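Local coordinates for receptor-like protein kinase ANXUR1 (Arabidopsis thaliana, PDB 6FIG) that probably acts as a cell-surface receptor kinase in plant reproduction, with a glycosylated extracellular region built from two tandem malectin-like domains, at residues Y332-D337 and E343-Q348. Numbering follows the deposited sequence.
Sequences YAIYVD and EEITLQ. With FUC (alpha-L-fucopyranose), chain E; NAG (2-acetamido-2-deoxy-beta-D-glucopyranose), chain D.
Val336 and Ile345 meet through their aliphatic branches, CG2 of the valine lying 4.0 Å from CG1 of the isoleucine as the two side chains cross at a slant. In Ile345, chi1 of -75° sets CG1 beside the backbone N, and the extended chain then carries CD1 on toward Ile334, a looser neighbour with 4.4 Å between Ile345 CD1 and Ile334 CG2. The other valine branch, Val336 CG1, lies 4.3 Å from Glu343 N, just before the second strand begins. All three apolar side chains are buried, with Tyr280 of strand 278-287 touching both Val336 and Ile345, and Ile303 of strand 299-303 touching Ile334.

No hydrogen bond joins the two segments. Strands 332-336 and 344-348 run roughly antiparallel, at 146° with axes 8.9 Å apart, yet belong to different sheets: the first pairs with strands 278-287 and 167-170, the second with strands 268-273 and 299-303. The contact is thus face-to-face packing within the beta-sandwich of a malectin-like domain, between strands consecutive in the chain.

Two polar side chains at the segment ends meet glycans. The Asp337 carboxylate, in the loop after the first strand, takes two hydrogen bonds from one fucose, O3 to OD1 (2.6 Å) and O2 to OD2 (2.8 Å), while OD1 also accepts from Asn339 N. On strand 344-348, Gln348 OE1 lies 2.6 Å from O6 of an N-acetylglucosamine that is also hydrogen-bonded to Asn305.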
loop_
_atom_site.group_PDB
_atom_site.type_symbol
_atom_site.label_atom_id
_atom_site.label_comp_id
_atom_site.label_asym_id
_atom_site.label_seq_id
_atom_site.Cartn_x
_atom_site.Cartn_y
_atom_site.Cartn_z
ATOM N N TYR A 332 13.960 13.665 21.782
ATOM C CA TYR A 332 14.344 13.960 23.170
ATOM C C TYR A 332 13.696 12.935 24.084
ATOM O O TYR A 332 12.570 12.519 23.825
ATOM C CB TYR A 332 13.831 15.344 23.562
ATOM C CG TYR A 332 14.331 16.460 22.676
ATOM C CD1 TYR A 332 15.557 17.057 22.918
ATOM C CD2 TYR A 332 13.580 16.899 21.595
ATOM C CE1 TYR A 332 16.025 18.086 22.100
ATOM C CE2 TYR A 332 14.035 17.929 20.781
ATOM C CZ TYR A 332 15.246 18.512 21.045
ATOM O OH TYR A 332 15.658 19.515 20.207
ATOM N N ALA A 333 14.392 12.551 25.136
ATOM C CA ALA A 333 13.888 11.563 26.091
ATOM C C ALA A 333 13.745 12.162 27.482
ATOM O O ALA A 333 14.587 12.958 27.927
ATOM C CB ALA A 333 14.795 10.344 26.134
ATOM N N ILE A 334 12.680 11.766 28.179
ATOM C CA ILE A 334 12.403 12.222 29.539
ATOM C C ILE A 334 11.785 11.081 30.345
ATOM O O ILE A 334 10.799 10.489 29.884
ATOM C CB ILE A 334 11.449 13.466 29.549
ATOM C CG1 ILE A 334 11.217 13.993 30.973
ATOM C CG2 ILE A 334 10.133 13.254 28.830
ATOM C CD1 ILE A 334 11.909 15.287 31.260
ATOM N N TYR A 335 12.340 10.828 31.531
ATOM C CA TYR A 335 11.725 9.922 32.489
ATOM C C TYR A 335 10.682 10.688 33.274
ATOM O O TYR A 335 10.979 11.762 33.822
ATOM C CB TYR A 335 12.747 9.305 33.441
ATOM C CG TYR A 335 12.121 8.312 34.403
ATOM C CD1 TYR A 335 11.563 7.120 33.938
ATOM C CD2 TYR A 335 12.062 8.564 35.768
ATOM C CE1 TYR A 335 10.974 6.230 34.803
ATOM C CE2 TYR A 335 11.480 7.664 36.642
ATOM C CZ TYR A 335 10.938 6.489 36.147
ATOM O OH TYR A 335 10.357 5.583 37.001
ATOM N N VAL A 336 9.465 10.170 33.324
ATOM C CA VAL A 336 8.406 10.753 34.126
ATOM C C VAL A 336 8.269 9.970 35.406
ATOM O O VAL A 336 7.803 8.839 35.393
ATOM C CB VAL A 336 7.078 10.802 33.368
ATOM C CG1 VAL A 336 5.963 11.339 34.280
ATOM C CG2 VAL A 336 7.256 11.628 32.116
ATOM N N ASP A 337 8.643 10.626 36.507
ATOM C CA ASP A 337 8.853 9.996 37.813
ATOM C C ASP A 337 7.537 9.909 38.554
ATOM O O ASP A 337 6.617 10.706 38.322
ATOM C CB ASP A 337 9.851 10.824 38.646
ATOM C CG ASP A 337 10.356 10.085 39.878
ATOM O OD1 ASP A 337 9.819 10.309 40.989
ATOM O OD2 ASP A 337 11.296 9.285 39.752
ATOM N N GLU A 343 2.138 12.517 35.873
ATOM C CA GLU A 343 1.232 12.022 34.825
ATOM C C GLU A 343 1.076 12.951 33.615
ATOM O O GLU A 343 0.226 12.679 32.766
ATOM C CB GLU A 343 -0.175 11.680 35.349
ATOM C CG GLU A 343 -0.247 10.876 36.635
ATOM C CD GLU A 343 -1.482 11.229 37.450
ATOM O OE1 GLU A 343 -2.594 11.234 36.877
ATOM O OE2 GLU A 343 -1.335 11.519 38.654
ATOM N N GLU A 344 1.889 14.011 33.519
ATOM C CA GLU A 344 1.869 14.904 32.349
ATOM C C GLU A 344 3.250 15.094 31.741
ATOM O O GLU A 344 4.267 15.045 32.436
ATOM C CB GLU A 344 1.292 16.277 32.714
ATOM C CG GLU A 344 -0.218 16.274 32.950
ATOM C CD GLU A 344 -0.729 17.466 33.762
ATOM O OE1 GLU A 344 0.078 18.309 34.213
ATOM O OE2 GLU A 344 -1.962 17.559 33.975
ATOM N N ILE A 345 3.259 15.296 30.432
ATOM C CA ILE A 345 4.403 15.823 29.711
ATOM C C ILE A 345 3.967 17.188 29.183
ATOM O O ILE A 345 2.881 17.321 28.608
ATOM C CB ILE A 345 4.844 14.906 28.567
ATOM C CG1 ILE A 345 5.580 13.687 29.148
ATOM C CG2 ILE A 345 5.746 15.643 27.558
ATOM C CD1 ILE A 345 5.788 12.586 28.147
ATOM N N THR A 346 4.804 18.200 29.422
ATOM C CA THR A 346 4.590 19.520 28.840
ATOM C C THR A 346 5.706 19.808 27.859
ATOM O O THR A 346 6.873 19.485 28.108
ATOM C CB THR A 346 4.549 20.644 29.889
ATOM O OG1 THR A 346 5.770 20.671 30.643
ATOM C CG2 THR A 346 3.360 20.462 30.815
ATOM N N LEU A 347 5.350 20.390 26.721
ATOM C CA LEU A 347 6.346 20.824 25.746
ATOM C C LEU A 347 6.163 22.325 25.615
ATOM O O LEU A 347 5.032 22.771 25.433
ATOM C CB LEU A 347 6.125 20.144 24.417
ATOM C CG LEU A 347 6.984 20.638 23.264
ATOM C CD1 LEU A 347 8.448 20.338 23.500
ATOM C CD2 LEU A 347 6.526 20.006 21.963
ATOM N N GLN A 348 7.246 23.099 25.740
ATOM C CA GLN A 348 7.124 24.568 25.664
ATOM C C GLN A 348 8.181 25.125 24.755
ATOM O O GLN A 348 9.282 24.614 24.730
ATOM C CB GLN A 348 7.251 25.201 27.035
ATOM C CG GLN A 348 6.137 24.796 27.977
ATOM C CD GLN A 348 6.356 25.327 29.353
ATOM O OE1 GLN A 348 7.304 24.927 30.037
ATOM N NE2 GLN A 348 5.507 26.268 29.774
HETATM C C1 FUC E . 10.776 5.506 42.974
HETATM C C2 FUC E . 11.428 6.819 42.544
HETATM C C3 FUC E . 10.729 8.003 43.206
HETATM C C4 FUC E . 10.700 7.845 44.721
HETATM C C5 FUC E . 10.078 6.495 45.063
HETATM C C6 FUC E . 10.058 6.189 46.551
HETATM O O2 FUC E . 11.345 6.906 41.134
HETATM O O3 FUC E . 11.369 9.224 42.795
HETATM O O4 FUC E . 12.015 7.890 45.287
HETATM O O5 FUC E . 10.824 5.472 44.394
HETATM C C1 NAG D . 8.688 29.243 29.412
HETATM C C2 NAG D . 8.917 30.412 30.347
HETATM C C3 NAG D . 10.106 30.157 31.267
HETATM C C4 NAG D . 10.059 28.774 31.893
HETATM C C5 NAG D . 9.906 27.731 30.795
HETATM C C6 NAG D . 9.924 26.278 31.259
HETATM C C7 NAG D . 8.305 32.590 29.371
HETATM C C8 NAG D . 8.755 33.673 28.424
HETATM N N2 NAG D . 9.158 31.568 29.491
HETATM O O3 NAG D . 10.109 31.143 32.299
HETATM O O4 NAG D . 11.287 28.522 32.582
HETATM O O5 NAG D . 8.673 28.019 30.150
HETATM O O6 NAG D . 8.740 25.959 31.996
HETATM O O7 NAG D . 7.240 32.658 29.980
#